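Occlusion-derived virus envelope protein E66 (Autographa californica nucleopolyhedrovirus, PDB 3VSN) cleaves non-sulfated chondroitin as a viral envelope lyase, is essential for oral infectivity, and may digest the chondroitin sulfate barrier of the host midgut's peritrophic matrix. Local coordinates at residues M195-T200 against T266-D271; A365-N370 against T505-V510; L447-G452 against K555-G560. All coordinates share one frame; numbering follows the deposited sequence.

Overall arrangement
Contact 1 comes first along the chain and is complete before the others begin. It ties helix 189-205 to helix 262-269 in the alpha/alpha toroid, closing a loop that carries the catalytic His246 and Tyr254. Contacts 2 and 3 lie on the other side of the chain's centre, about 42 and 44 Å from contact 1 between centres, in the beta-rich part. They cross: 365-370 is followed by 447-452, then 505-510 and 555-560. Contact 2 joins the outermost strand of a four-stranded sheet to a hairpin of the seven-stranded sheet, while contact 3 works within that larger sheet. Strands 509-513 and 550-558, its neighbouring members, carry one contact into the other.

Contact 1: residues M195-T200 against T266-D271; sequences MGVPYT and TYYFGD
Thr200 and Tyr268 show how one threonine can serve two helices at once, its methyl turned to the partner helix and its hydroxyl to its own. The apolar part is a CH-pi contact: Thr200 CG2 stands 3.4 Å from the centroid of the Tyr268 ring, only 5° off the ring normal, almost exactly over the middle of one face. Thr200 CB reaches the same ring nearer its rim, 3.6 Å from Tyr268 CE2. Phe269 joins from beside it, presenting its ring edge at CZ to Thr200 OG1, while Tyr268 CB lies over the centre of one Phe269 face. Leu210 and Met149, from two further helices, also pack on Tyr268.

The polar part rests on two backbone carbonyls. Tyr268 OH donates to Val197 O at 2.8 Å; Val197 O lies at the edge of the tyrosine ring, near its plane, and the hydroxyl is tilted 28° from the carbonyl plane. Val197 CG1 sits close by, 3.9 Å from Tyr268 OH. Gly196 O, one turn before Thr200, accepts from both Thr200 N and Thr200 OG1, the hydroxyl at 2.8 Å, and the two donors arrive from opposite faces of the carbonyl plane. A chi1 of -63° makes this possible, setting OG1 beside the backbone N and CG2 anti to it, out toward the tyrosine.

The result is a buried joint of the alpha/alpha toroid in which both hydroxyls are spent on carbonyls of helix 189-205, which also bears the catalytic Asn191. The bond to Val197 O and the methyl over one face together limit how the Tyr268 ring can turn.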
ATOM      1  N   MET A 195     -20.439  -9.182  -6.607  1.00 17.96           N
ATOM      2  CA  MET A 195     -21.753  -9.709  -7.006  1.00 17.80           C
ATOM      3  C   MET A 195     -22.931  -8.791  -6.695  1.00 17.78           C
ATOM      4  O   MET A 195     -23.875  -8.697  -7.479  1.00 17.26           O
ATOM      5  CB  MET A 195     -21.996 -11.062  -6.338  1.00 18.12           C
ATOM      6  CG  MET A 195     -21.062 -12.166  -6.796  1.00 18.48           C
ATOM      7  SD  MET A 195     -20.934 -13.481  -5.570  1.00 19.07           S
ATOM      8  CE  MET A 195     -22.538 -14.269  -5.695  1.00 19.17           C
ATOM      9  N   GLY A 196     -22.882  -8.125  -5.545  1.00 17.72           N
ATOM     10  CA  GLY A 196     -23.997  -7.294  -5.097  1.00 17.70           C
ATOM     11  C   GLY A 196     -24.335  -6.129  -6.008  1.00 17.57           C
ATOM     12  O   GLY A 196     -25.487  -5.700  -6.062  1.00 17.39           O
ATOM     13  N   VAL A 197     -23.333  -5.615  -6.722  1.00 17.28           N
ATOM     14  CA  VAL A 197     -23.523  -4.449  -7.590  1.00 17.28           C
ATOM     15  C   VAL A 197     -24.413  -4.755  -8.813  1.00 17.22           C
ATOM     16  O   VAL A 197     -25.439  -4.093  -8.996  1.00 17.13           O
ATOM     17  CB  VAL A 197     -22.176  -3.797  -8.002  1.00 17.22           C
ATOM     18  CG1 VAL A 197     -22.408  -2.639  -8.961  1.00 17.23           C
ATOM     19  CG2 VAL A 197     -21.409  -3.321  -6.773  1.00 17.42           C
ATOM     20  N   PRO A 198     -24.031  -5.748  -9.652  1.00 17.14           N
ATOM     21  CA  PRO A 198     -24.937  -6.098 -10.752  1.00 17.17           C
ATOM     22  C   PRO A 198     -26.232  -6.762 -10.282  1.00 17.52           C
ATOM     23  O   PRO A 198     -27.264  -6.608 -10.942  1.00 17.52           O
ATOM     24  CB  PRO A 198     -24.112  -7.066 -11.609  1.00 17.12           C
ATOM     25  CG  PRO A 198     -23.050  -7.585 -10.699  1.00 17.18           C
ATOM     26  CD  PRO A 198     -22.737  -6.444  -9.779  1.00 17.05           C
ATOM     27  N   TYR A 199     -26.192  -7.482  -9.160  1.00 17.91           N
ATOM     28  CA  TYR A 199     -27.427  -8.055  -8.620  1.00 18.39           C
ATOM     29  C   TYR A 199     -28.447  -6.970  -8.277  1.00 18.55           C
ATOM     30  O   TYR A 199     -29.611  -7.065  -8.682  1.00 18.86           O
ATOM     31  CB  TYR A 199     -27.199  -8.962  -7.403  1.00 18.81           C
ATOM     32  CG  TYR A 199     -28.515  -9.406  -6.788  1.00 19.20           C
ATOM     33  CD1 TYR A 199     -29.261 -10.436  -7.362  1.00 19.36           C
ATOM     34  CD2 TYR A 199     -29.036  -8.762  -5.663  1.00 19.37           C
ATOM     35  CE1 TYR A 199     -30.477 -10.827  -6.822  1.00 19.61           C
ATOM     36  CE2 TYR A 199     -30.249  -9.150  -5.113  1.00 19.58           C
ATOM     37  CZ  TYR A 199     -30.961 -10.184  -5.696  1.00 19.79           C
ATOM     38  OH  TYR A 199     -32.163 -10.573  -5.159  1.00 20.34           O
ATOM     39  N   THR A 200     -28.016  -5.955  -7.528  1.00 17.93           N
ATOM     40  CA  THR A 200     -28.895  -4.841  -7.165  1.00 17.89           C
ATOM     41  C   THR A 200     -29.496  -4.186  -8.410  1.00 17.74           C
ATOM     42  O   THR A 200     -30.702  -3.914  -8.452  1.00 17.65           O
ATOM     43  CB  THR A 200     -28.163  -3.790  -6.306  1.00 17.97           C
ATOM     44  OG1 THR A 200     -27.756  -4.388  -5.074  1.00 18.31           O
ATOM     45  CG2 THR A 200     -29.071  -2.605  -5.996  1.00 18.22           C
ATOM     46  N   THR A 266     -22.628   2.948  -1.620  1.00 19.40           N
ATOM     47  CA  THR A 266     -22.925   4.257  -1.044  1.00 20.26           C
ATOM     48  C   THR A 266     -24.061   4.943  -1.816  1.00 20.43           C
ATOM     49  O   THR A 266     -24.949   5.548  -1.207  1.00 20.69           O
ATOM     50  CB  THR A 266     -21.657   5.137  -0.966  1.00 20.53           C
ATOM     51  OG1 THR A 266     -20.730   4.536  -0.053  1.00 20.88           O
ATOM     52  CG2 THR A 266     -21.984   6.546  -0.474  1.00 21.04           C
ATOM     53  N   TYR A 267     -24.042   4.828  -3.144  1.00 20.19           N
ATOM     54  CA  TYR A 267     -25.133   5.351  -3.963  1.00 20.35           C
ATOM     55  C   TYR A 267     -26.440   4.607  -3.679  1.00 20.68           C
ATOM     56  O   TYR A 267     -27.474   5.237  -3.440  1.00 21.41           O
ATOM     57  CB  TYR A 267     -24.813   5.292  -5.465  1.00 20.25           C
ATOM     58  CG  TYR A 267     -25.927   5.887  -6.304  1.00 20.21           C
ATOM     59  CD1 TYR A 267     -27.065   5.141  -6.620  1.00 20.22           C
ATOM     60  CD2 TYR A 267     -25.865   7.205  -6.748  1.00 20.10           C
ATOM     61  CE1 TYR A 267     -28.101   5.688  -7.358  1.00 20.08           C
ATOM     62  CE2 TYR A 267     -26.896   7.758  -7.493  1.00 20.17           C
ATOM     63  CZ  TYR A 267     -28.009   6.993  -7.795  1.00 20.04           C
ATOM     64  OH  TYR A 267     -29.035   7.528  -8.534  1.00 20.19           O
ATOM     65  N   TYR A 268     -26.379   3.276  -3.715  1.00 20.40           N
ATOM     66  CA  TYR A 268     -27.539   2.409  -3.502  1.00 20.55           C
ATOM     67  C   TYR A 268     -28.195   2.585  -2.132  1.00 21.74           C
ATOM     68  O   TYR A 268     -29.416   2.752  -2.038  1.00 21.86           O
ATOM     69  CB  TYR A 268     -27.138   0.936  -3.610  1.00 19.67           C
ATOM     70  CG  TYR A 268     -26.858   0.366  -4.988  1.00 18.75           C
ATOM     71  CD1 TYR A 268     -27.552   0.796  -6.122  1.00 18.69           C
ATOM     72  CD2 TYR A 268     -25.931  -0.664  -5.137  1.00 18.41           C
ATOM     73  CE1 TYR A 268     -27.298   0.238  -7.371  1.00 18.35           C
ATOM     74  CE2 TYR A 268     -25.669  -1.224  -6.376  1.00 18.11           C
ATOM     75  CZ  TYR A 268     -26.353  -0.772  -7.488  1.00 18.09           C
ATOM     76  OH  TYR A 268     -26.086  -1.349  -8.709  1.00 18.31           O
ATOM     77  N   PHE A 269     -27.384   2.525  -1.075  1.00 22.46           N
ATOM     78  CA  PHE A 269     -27.911   2.357   0.280  1.00 23.38           C
ATOM     79  C   PHE A 269     -27.547   3.460   1.282  1.00 24.32           C
ATOM     80  O   PHE A 269     -27.901   3.372   2.458  1.00 24.64           O
ATOM     81  CB  PHE A 269     -27.560   0.961   0.821  1.00 23.32           C
ATOM     82  CG  PHE A 269     -27.931  -0.164  -0.114  1.00 23.39           C
ATOM     83  CD1 PHE A 269     -29.254  -0.349  -0.516  1.00 23.36           C
ATOM     84  CD2 PHE A 269     -26.961  -1.039  -0.594  1.00 23.41           C
ATOM     85  CE1 PHE A 269     -29.598  -1.376  -1.382  1.00 23.19           C
ATOM     86  CE2 PHE A 269     -27.300  -2.072  -1.456  1.00 23.52           C
ATOM     87  CZ  PHE A 269     -28.622  -2.239  -1.852  1.00 23.46           C
ATOM     88  N   GLY A 270     -26.853   4.495   0.814  1.00 25.35           N
ATOM     89  CA  GLY A 270     -26.637   5.702   1.615  1.00 26.27           C
ATOM     90  C   GLY A 270     -25.265   5.842   2.247  1.00 27.45           C
ATOM     91  O   GLY A 270     -24.464   4.904   2.250  1.00 26.57           O
ATOM     92  N   ASP A 271     -25.019   7.023   2.809  1.00 28.77           N
ATOM     93  CA  ASP A 271     -23.721   7.394   3.372  1.00 30.22           C
ATOM     94  C   ASP A 271     -23.371   6.711   4.697  1.00 29.92           C
ATOM     95  O   ASP A 271     -22.289   6.945   5.236  1.00 31.13           O
ATOM     96  CB  ASP A 271     -23.647   8.919   3.560  1.00 31.74           C
ATOM     97  CG  ASP A 271     -23.723   9.682   2.250  1.00 33.42           C
ATOM     98  OD1 ASP A 271     -23.071   9.269   1.267  1.00 33.88           O
ATOM     99  OD2 ASP A 271     -24.435  10.709   2.206  1.00 34.98           O
TER

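Contact 2: residues A365-N370 against T505-V510; sequences ARRIWN and TFNGVV
Arg367 NH2, Asn370 N and Asn507 O all grip water 1, which accepts from the two nitrogens and donates to Asn507 O at 2.8 Å. A second water, in the guanidinium plane at its edge, links Arg367 NH2 to Asn507 ND2, while Asn507 OD1 takes a hydrogen bond from Arg374 N. The arginine is held over Trp369: its CG lies 3.4 Å above the centre of the indole, and Trp369 NE1 sits over one face of the guanidinium. Arg367 NE donates to Ile368 O at 2.7 Å in a bent bond that arrives from above the carbonyl plane, and a salt bridge to Glu386 takes NH1.

The direct polar link is almost straight: Asn370 ND2 gives a 2.9 Å bond to Gly508 O at 177°, in the plane of its own amide. CG of Asn370 lies anti to the backbone N (chi1 -169°), reaching out to the type I' turn Phe506-Val509. Next to this bond, Val509 CG2 packs 3.5 Å from Ile368 O, and Val509 CG1 meets Ile368 CG1.

Side chains and water thus dock a hairpin tip on strand 367-370, with no backbone hydrogen bond between the two segments; the arginine's charge is probably balanced largely by Glu386.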
ATOM      1  N   ALA A 365      13.093  -1.247   4.210  1.00 11.91           N
ATOM      2  CA  ALA A 365      12.996  -0.186   3.200  1.00 11.95           C
ATOM      3  C   ALA A 365      12.966   1.175   3.891  1.00 11.96           C
ATOM      4  O   ALA A 365      12.091   1.440   4.718  1.00 11.94           O
ATOM      5  CB  ALA A 365      11.767  -0.365   2.320  1.00 12.00           C
ATOM      6  N   ARG A 366      13.947   2.012   3.566  1.00 11.86           N
ATOM      7  CA  ARG A 366      14.046   3.375   4.083  1.00 11.93           C
ATOM      8  C   ARG A 366      14.355   4.278   2.901  1.00 11.98           C
ATOM      9  O   ARG A 366      15.512   4.618   2.644  1.00 12.19           O
ATOM     10  CB  ARG A 366      15.145   3.482   5.152  1.00 11.89           C
ATOM     11  CG  ARG A 366      15.010   2.509   6.318  1.00 11.85           C
ATOM     12  CD  ARG A 366      13.820   2.848   7.201  1.00 12.13           C
ATOM     13  NE  ARG A 366      13.815   2.058   8.432  1.00 12.32           N
ATOM     14  CZ  ARG A 366      13.189   0.892   8.576  1.00 12.37           C
ATOM     15  NH1 ARG A 366      12.508   0.358   7.565  1.00 12.27           N
ATOM     16  NH2 ARG A 366      13.248   0.255   9.737  1.00 12.44           N
ATOM     17  N   ARG A 367      13.307   4.645   2.174  1.00 12.10           N
ATOM     18  CA  ARG A 367      13.452   5.242   0.851  1.00 12.24           C
ATOM     19  C   ARG A 367      12.407   6.330   0.615  1.00 12.22           C
ATOM     20  O   ARG A 367      11.275   6.251   1.112  1.00 12.49           O
ATOM     21  CB  ARG A 367      13.351   4.139  -0.222  1.00 12.45           C
ATOM     22  CG  ARG A 367      13.267   4.613  -1.667  1.00 12.73           C
ATOM     23  CD  ARG A 367      14.580   5.168  -2.211  1.00 12.81           C
ATOM     24  NE  ARG A 367      14.366   5.758  -3.532  1.00 13.20           N
ATOM     25  CZ  ARG A 367      14.407   5.087  -4.682  1.00 13.44           C
ATOM     26  NH1 ARG A 367      14.682   3.786  -4.696  1.00 13.39           N
ATOM     27  NH2 ARG A 367      14.178   5.720  -5.828  1.00 13.38           N
ATOM     28  N   ILE A 368      12.812   7.363  -0.112  1.00 11.98           N
ATOM     29  CA  ILE A 368      11.881   8.340  -0.648  1.00 11.81           C
ATOM     30  C   ILE A 368      11.894   8.195  -2.164  1.00 11.89           C
ATOM     31  O   ILE A 368      12.935   7.901  -2.762  1.00 11.74           O
ATOM     32  CB  ILE A 368      12.216   9.787  -0.213  1.00 11.77           C
ATOM     33  CG1 ILE A 368      13.596  10.232  -0.732  1.00 11.70           C
ATOM     34  CG2 ILE A 368      12.120   9.908   1.302  1.00 11.64           C
ATOM     35  CD1 ILE A 368      13.993  11.645  -0.340  1.00 11.85           C
ATOM     36  N   TRP A 369      10.726   8.360  -2.771  1.00 11.86           N
ATOM     37  CA  TRP A 369      10.602   8.285  -4.211  1.00 12.15           C
ATOM     38  C   TRP A 369      10.170   9.618  -4.730  1.00 12.15           C
ATOM     39  O   TRP A 369       9.134  10.146  -4.322  1.00 11.91           O
ATOM     40  CB  TRP A 369       9.596   7.214  -4.612  1.00 12.38           C
ATOM     41  CG  TRP A 369      10.053   5.798  -4.351  1.00 12.70           C
ATOM     42  CD1 TRP A 369      10.780   4.971  -5.202  1.00 12.88           C
ATOM     43  CD2 TRP A 369       9.808   4.985  -3.150  1.00 12.81           C
ATOM     44  NE1 TRP A 369      11.000   3.744  -4.625  1.00 12.92           N
ATOM     45  CE2 TRP A 369      10.442   3.682  -3.401  1.00 12.96           C
ATOM     46  CE3 TRP A 369       9.157   5.196  -1.939  1.00 12.92           C
ATOM     47  CZ2 TRP A 369      10.412   2.656  -2.464  1.00 12.89           C
ATOM     48  CZ3 TRP A 369       9.130   4.152  -1.005  1.00 13.06           C
ATOM     49  CH2 TRP A 369       9.746   2.914  -1.263  1.00 12.96           C
ATOM     50  N   ASN A 370      10.978  10.174  -5.627  1.00 12.30           N
ATOM     51  CA  ASN A 370      10.659  11.425  -6.305  1.00 12.57           C
ATOM     52  C   ASN A 370       9.356  11.250  -7.080  1.00 12.74           C
ATOM     53  O   ASN A 370       9.237  10.338  -7.897  1.00 12.45           O
ATOM     54  CB  ASN A 370      11.811  11.807  -7.248  1.00 12.65           C
ATOM     55  CG  ASN A 370      11.691  13.220  -7.787  1.00 12.73           C
ATOM     56  OD1 ASN A 370      10.630  13.636  -8.253  1.00 12.92           O
ATOM     57  ND2 ASN A 370      12.791  13.964  -7.737  1.00 12.73           N
ATOM     58  N   THR A 505      23.536  10.223  -7.520  1.00 13.10           N
ATOM     59  CA  THR A 505      22.150  10.443  -7.919  1.00 13.33           C
ATOM     60  C   THR A 505      21.579   9.241  -8.671  1.00 13.21           C
ATOM     61  O   THR A 505      22.245   8.661  -9.538  1.00 13.05           O
ATOM     62  CB  THR A 505      22.036  11.699  -8.814  1.00 13.92           C
ATOM     63  OG1 THR A 505      22.633  12.817  -8.144  1.00 14.85           O
ATOM     64  CG2 THR A 505      20.578  12.031  -9.128  1.00 14.09           C
ATOM     65  N   PHE A 506      20.352   8.863  -8.325  1.00 13.05           N
ATOM     66  CA  PHE A 506      19.576   7.960  -9.168  1.00 12.98           C
ATOM     67  C   PHE A 506      18.091   8.298  -9.129  1.00 12.88           C
ATOM     68  O   PHE A 506      17.512   8.465  -8.048  1.00 12.65           O
ATOM     69  CB  PHE A 506      19.787   6.482  -8.800  1.00 13.21           C
ATOM     70  CG  PHE A 506      19.035   5.537  -9.699  1.00 13.26           C
ATOM     71  CD1 PHE A 506      19.414   5.383 -11.029  1.00 13.42           C
ATOM     72  CD2 PHE A 506      17.927   4.833  -9.232  1.00 13.59           C
ATOM     73  CE1 PHE A 506      18.716   4.537 -11.876  1.00 13.49           C
ATOM     74  CE2 PHE A 506      17.225   3.981 -10.077  1.00 13.51           C
ATOM     75  CZ  PHE A 506      17.623   3.833 -11.400  1.00 13.59           C
ATOM     76  N   ASN A 507      17.487   8.401 -10.313  1.00 12.71           N
ATOM     77  CA  ASN A 507      16.031   8.522 -10.449  1.00 12.87           C
ATOM     78  C   ASN A 507      15.439   9.633  -9.567  1.00 12.87           C
ATOM     79  O   ASN A 507      14.448   9.424  -8.856  1.00 13.09           O
ATOM     80  CB  ASN A 507      15.372   7.158 -10.154  1.00 12.87           C
ATOM     81  CG  ASN A 507      13.960   7.053 -10.691  1.00 12.97           C
ATOM     82  OD1 ASN A 507      13.557   7.813 -11.570  1.00 13.15           O
ATOM     83  ND2 ASN A 507      13.198   6.095 -10.167  1.00 12.84           N
ATOM     84  N   GLY A 508      16.071  10.805  -9.603  1.00 12.75           N
ATOM     85  CA  GLY A 508      15.599  11.985  -8.874  1.00 12.79           C
ATOM     86  C   GLY A 508      15.841  11.990  -7.371  1.00 12.94           C
ATOM     87  O   GLY A 508      15.239  12.784  -6.648  1.00 12.58           O
ATOM     88  N   VAL A 509      16.719  11.104  -6.903  1.00 12.97           N
ATOM     89  CA  VAL A 509      17.076  11.020  -5.489  1.00 13.15           C
ATOM     90  C   VAL A 509      18.598  11.052  -5.350  1.00 13.10           C
ATOM     91  O   VAL A 509      19.311  10.407  -6.121  1.00 13.16           O
ATOM     92  CB  VAL A 509      16.491   9.748  -4.826  1.00 13.32           C
ATOM     93  CG1 VAL A 509      16.906   9.654  -3.367  1.00 13.44           C
ATOM     94  CG2 VAL A 509      14.970   9.742  -4.930  1.00 13.54           C
ATOM     95  N   VAL A 510      19.081  11.812  -4.370  1.00 12.94           N
ATOM     96  CA  VAL A 510      20.509  12.013  -4.145  1.00 13.17           C
ATOM     97  C   VAL A 510      20.872  11.519  -2.745  1.00 13.36           C
ATOM     98  O   VAL A 510      20.138  11.779  -1.794  1.00 13.21           O
ATOM     99  CB  VAL A 510      20.877  13.508  -4.284  1.00 13.23           C
ATOM    100  CG1 VAL A 510      22.375  13.729  -4.142  1.00 13.28           C
ATOM    101  CG2 VAL A 510      20.387  14.055  -5.617  1.00 13.21           C
TER
HETATM  102  O   HOH W   1      12.624   8.253  -7.006  1.00 12.07           O
HETATM  103  O   HOH W   2      13.692   4.094  -8.109  1.00 17.53           O

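Contact 3: residues L447-G452 against K555-G560; sequences LFYDHG and KLNVEG
Tyr449 lays its ring over the carbonyl of Gly452, across the turn, and sends its hydroxyl over to strand 555-558. On one face, toward the rim, sits Gly452 O, 3.4 Å above the plane; at the far end, Tyr449 OH meets Lys555 CD at 3.8 Å, the two side chains roughly perpendicular to each other. CG of Tyr449 lies between the backbone N and the carbonyl carbon (chi1 59°), which folds the ring over the turn. The His451 imidazole takes Asp450 CB over the centre of one face and also meets the ring of His561, while its ND1 bonds to Thr334.

The polar ends of Tyr449 and Lys555 converge on Asp563, which accepts from Tyr449 OH and forms a salt bridge with Lys555 NZ. Both partners would tend to keep that carboxylate ionised.

Backbone pairing does the rest. Val558 N donates to His451 O at 3.0 Å with an angle of 169°, and Asn557 CA approaches the same oxygen, His451 O, in a CA-H...O contact of 3.5 Å. Gly452 and Asn557 form an antiparallel, non-hydrogen-bonded pair with CA atoms 4.2 Å apart. Among the side chains, His451 CB rests against Val558 CG2.

Residues 449-452 form a tight hairpin turn, closed by mutual backbone bonds between Tyr449 and Gly452 and containing a cis peptide before His451. Strands 447-449 and 555-558 run nearly parallel, 18° apart, because strand 452-461 lies between them. The chemistry implies that the turn is tied to strand 555-558 in two ways: directly, by the backbone bond from Val558 N to His451 O, and indirectly, by Tyr449 and Lys555 sharing Asp563.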
ATOM      1  N   LEU A 447      13.896   9.999   9.865  1.00 10.78           N
ATOM      2  CA  LEU A 447      13.207  11.283   9.873  1.00 10.92           C
ATOM      3  C   LEU A 447      12.896  11.738   8.450  1.00 11.06           C
ATOM      4  O   LEU A 447      13.807  11.863   7.626  1.00 11.05           O
ATOM      5  CB  LEU A 447      14.042  12.343  10.612  1.00 10.80           C
ATOM      6  CG  LEU A 447      13.494  13.775  10.649  1.00 10.81           C
ATOM      7  CD1 LEU A 447      12.264  13.879  11.544  1.00 10.68           C
ATOM      8  CD2 LEU A 447      14.576  14.744  11.106  1.00 10.86           C
ATOM      9  N   PHE A 448      11.614  11.972   8.170  1.00 11.24           N
ATOM     10  CA  PHE A 448      11.181  12.568   6.901  1.00 11.43           C
ATOM     11  C   PHE A 448      10.947  14.064   7.103  1.00 11.43           C
ATOM     12  O   PHE A 448      10.365  14.475   8.112  1.00 11.32           O
ATOM     13  CB  PHE A 448       9.879  11.930   6.386  1.00 11.80           C
ATOM     14  CG  PHE A 448      10.002  10.482   5.983  1.00 12.25           C
ATOM     15  CD1 PHE A 448      10.718  10.112   4.849  1.00 12.30           C
ATOM     16  CD2 PHE A 448       9.359   9.489   6.717  1.00 12.62           C
ATOM     17  CE1 PHE A 448      10.818   8.777   4.474  1.00 12.60           C
ATOM     18  CE2 PHE A 448       9.451   8.151   6.345  1.00 12.82           C
ATOM     19  CZ  PHE A 448      10.187   7.795   5.224  1.00 12.87           C
ATOM     20  N   TYR A 449      11.385  14.868   6.137  1.00 11.35           N
ATOM     21  CA  TYR A 449      11.204  16.323   6.168  1.00 11.58           C
ATOM     22  C   TYR A 449      11.196  16.855   4.728  1.00 11.59           C
ATOM     23  O   TYR A 449      11.399  16.089   3.789  1.00 11.53           O
ATOM     24  CB  TYR A 449      12.339  16.974   6.978  1.00 11.76           C
ATOM     25  CG  TYR A 449      13.709  16.673   6.411  1.00 11.88           C
ATOM     26  CD1 TYR A 449      14.405  15.517   6.784  1.00 12.02           C
ATOM     27  CD2 TYR A 449      14.296  17.520   5.470  1.00 12.00           C
ATOM     28  CE1 TYR A 449      15.651  15.226   6.242  1.00 11.99           C
ATOM     29  CE2 TYR A 449      15.538  17.236   4.924  1.00 12.07           C
ATOM     30  CZ  TYR A 449      16.212  16.096   5.317  1.00 12.05           C
ATOM     31  OH  TYR A 449      17.451  15.825   4.779  1.00 12.54           O
ATOM     32  N   ASP A 450      10.959  18.152   4.541  1.00 11.83           N
ATOM     33  CA  ASP A 450      11.090  18.745   3.207  1.00 12.26           C
ATOM     34  C   ASP A 450      12.546  19.201   3.021  1.00 12.15           C
ATOM     35  O   ASP A 450      12.972  20.096   3.738  1.00 12.19           O
ATOM     36  CB  ASP A 450      10.135  19.939   3.046  1.00 12.55           C
ATOM     37  CG  ASP A 450       8.667  19.564   3.243  1.00 12.97           C
ATOM     38  OD1 ASP A 450       8.249  18.457   2.847  1.00 13.09           O
ATOM     39  OD2 ASP A 450       7.911  20.399   3.775  1.00 13.52           O
ATOM     40  N   HIS A 451      13.325  18.619   2.097  1.00 12.07           N
ATOM     41  CA  HIS A 451      12.909  17.613   1.116  1.00 12.02           C
ATOM     42  C   HIS A 451      13.819  16.412   1.160  1.00 11.78           C
ATOM     43  O   HIS A 451      14.560  16.134   0.202  1.00 11.66           O
ATOM     44  CB  HIS A 451      12.959  18.207  -0.287  1.00 12.58           C
ATOM     45  CG  HIS A 451      12.051  19.397  -0.485  1.00 13.12           C
ATOM     46  ND1 HIS A 451      10.855  19.297  -1.090  1.00 13.41           N
ATOM     47  CD2 HIS A 451      12.209  20.738  -0.143  1.00 13.56           C
ATOM     48  CE1 HIS A 451      10.271  20.510  -1.131  1.00 13.71           C
ATOM     49  NE2 HIS A 451      11.101  21.390  -0.550  1.00 13.97           N
ATOM     50  N   GLY A 452      13.791  15.683   2.268  1.00 11.45           N
ATOM     51  CA  GLY A 452      14.690  14.551   2.415  1.00 11.24           C
ATOM     52  C   GLY A 452      14.350  13.602   3.540  1.00 10.97           C
ATOM     53  O   GLY A 452      13.284  13.688   4.144  1.00 10.69           O
ATOM     54  N   LYS A 555      21.610  10.090   4.421  1.00 11.86           N
ATOM     55  CA  LYS A 555      20.393  10.823   4.106  1.00 12.24           C
ATOM     56  C   LYS A 555      20.136  10.797   2.608  1.00 12.20           C
ATOM     57  O   LYS A 555      21.066  10.633   1.806  1.00 12.03           O
ATOM     58  CB  LYS A 555      20.439  12.261   4.641  1.00 12.74           C
ATOM     59  CG  LYS A 555      21.324  13.207   3.856  1.00 13.44           C
ATOM     60  CD  LYS A 555      21.033  14.665   4.191  1.00 13.63           C
ATOM     61  CE  LYS A 555      21.759  15.561   3.202  1.00 14.06           C
ATOM     62  NZ  LYS A 555      21.877  16.975   3.651  1.00 14.42           N
ATOM     63  N   LEU A 556      18.867  10.937   2.247  1.00 12.12           N
ATOM     64  CA  LEU A 556      18.457  11.062   0.860  1.00 12.32           C
ATOM     65  C   LEU A 556      17.796  12.428   0.682  1.00 12.49           C
ATOM     66  O   LEU A 556      17.120  12.904   1.594  1.00 11.98           O
ATOM     67  CB  LEU A 556      17.482   9.939   0.482  1.00 12.22           C
ATOM     68  CG  LEU A 556      17.942   8.474   0.605  1.00 12.32           C
ATOM     69  CD1 LEU A 556      16.797   7.526   0.267  1.00 12.19           C
ATOM     70  CD2 LEU A 556      19.153   8.177  -0.273  1.00 12.03           C
ATOM     71  N   ASN A 557      18.023  13.053  -0.472  1.00 12.97           N
ATOM     72  CA  ASN A 557      17.367  14.303  -0.858  1.00 13.84           C
ATOM     73  C   ASN A 557      16.671  14.127  -2.177  1.00 13.62           C
ATOM     74  O   ASN A 557      17.152  13.378  -3.030  1.00 13.59           O
ATOM     75  CB  ASN A 557      18.393  15.413  -1.106  1.00 15.23           C
ATOM     76  CG  ASN A 557      18.994  15.948   0.159  1.00 16.56           C
ATOM     77  OD1 ASN A 557      18.283  16.301   1.098  1.00 18.04           O
ATOM     78  ND2 ASN A 557      20.311  16.039   0.182  1.00 17.00           N
ATOM     79  N   VAL A 558      15.575  14.855  -2.366  1.00 13.19           N
ATOM     80  CA  VAL A 558      15.010  15.040  -3.693  1.00 13.26           C
ATOM     81  C   VAL A 558      16.038  15.833  -4.504  1.00 13.50           C
ATOM     82  O   VAL A 558      16.555  16.854  -4.035  1.00 13.08           O
ATOM     83  CB  VAL A 558      13.671  15.808  -3.655  1.00 12.96           C
ATOM     84  CG1 VAL A 558      13.149  16.053  -5.067  1.00 13.01           C
ATOM     85  CG2 VAL A 558      12.638  15.040  -2.843  1.00 12.92           C
ATOM     86  N   GLU A 559      16.343  15.345  -5.703  1.00 14.00           N
ATOM     87  CA  GLU A 559      17.292  16.021  -6.587  1.00 14.96           C
ATOM     88  C   GLU A 559      16.877  17.473  -6.794  1.00 15.42           C
ATOM     89  O   GLU A 559      15.712  17.759  -7.074  1.00 15.41           O
ATOM     90  CB  GLU A 559      17.402  15.294  -7.930  1.00 15.20           C
ATOM     91  CG  GLU A 559      18.513  15.832  -8.821  1.00 16.00           C
ATOM     92  CD  GLU A 559      18.723  15.024 -10.086  1.00 16.58           C
ATOM     93  OE1 GLU A 559      17.882  14.158 -10.412  1.00 17.16           O
ATOM     94  OE2 GLU A 559      19.739  15.266 -10.762  1.00 16.97           O
ATOM     95  N   GLY A 560      17.839  18.378  -6.636  1.00 16.53           N
ATOM     96  CA  GLY A 560      17.592  19.815  -6.728  1.00 17.56           C
ATOM     97  C   GLY A 560      17.209  20.484  -5.415  1.00 18.29           C
ATOM     98  O   GLY A 560      16.998  21.701  -5.382  1.00 18.17           O
TER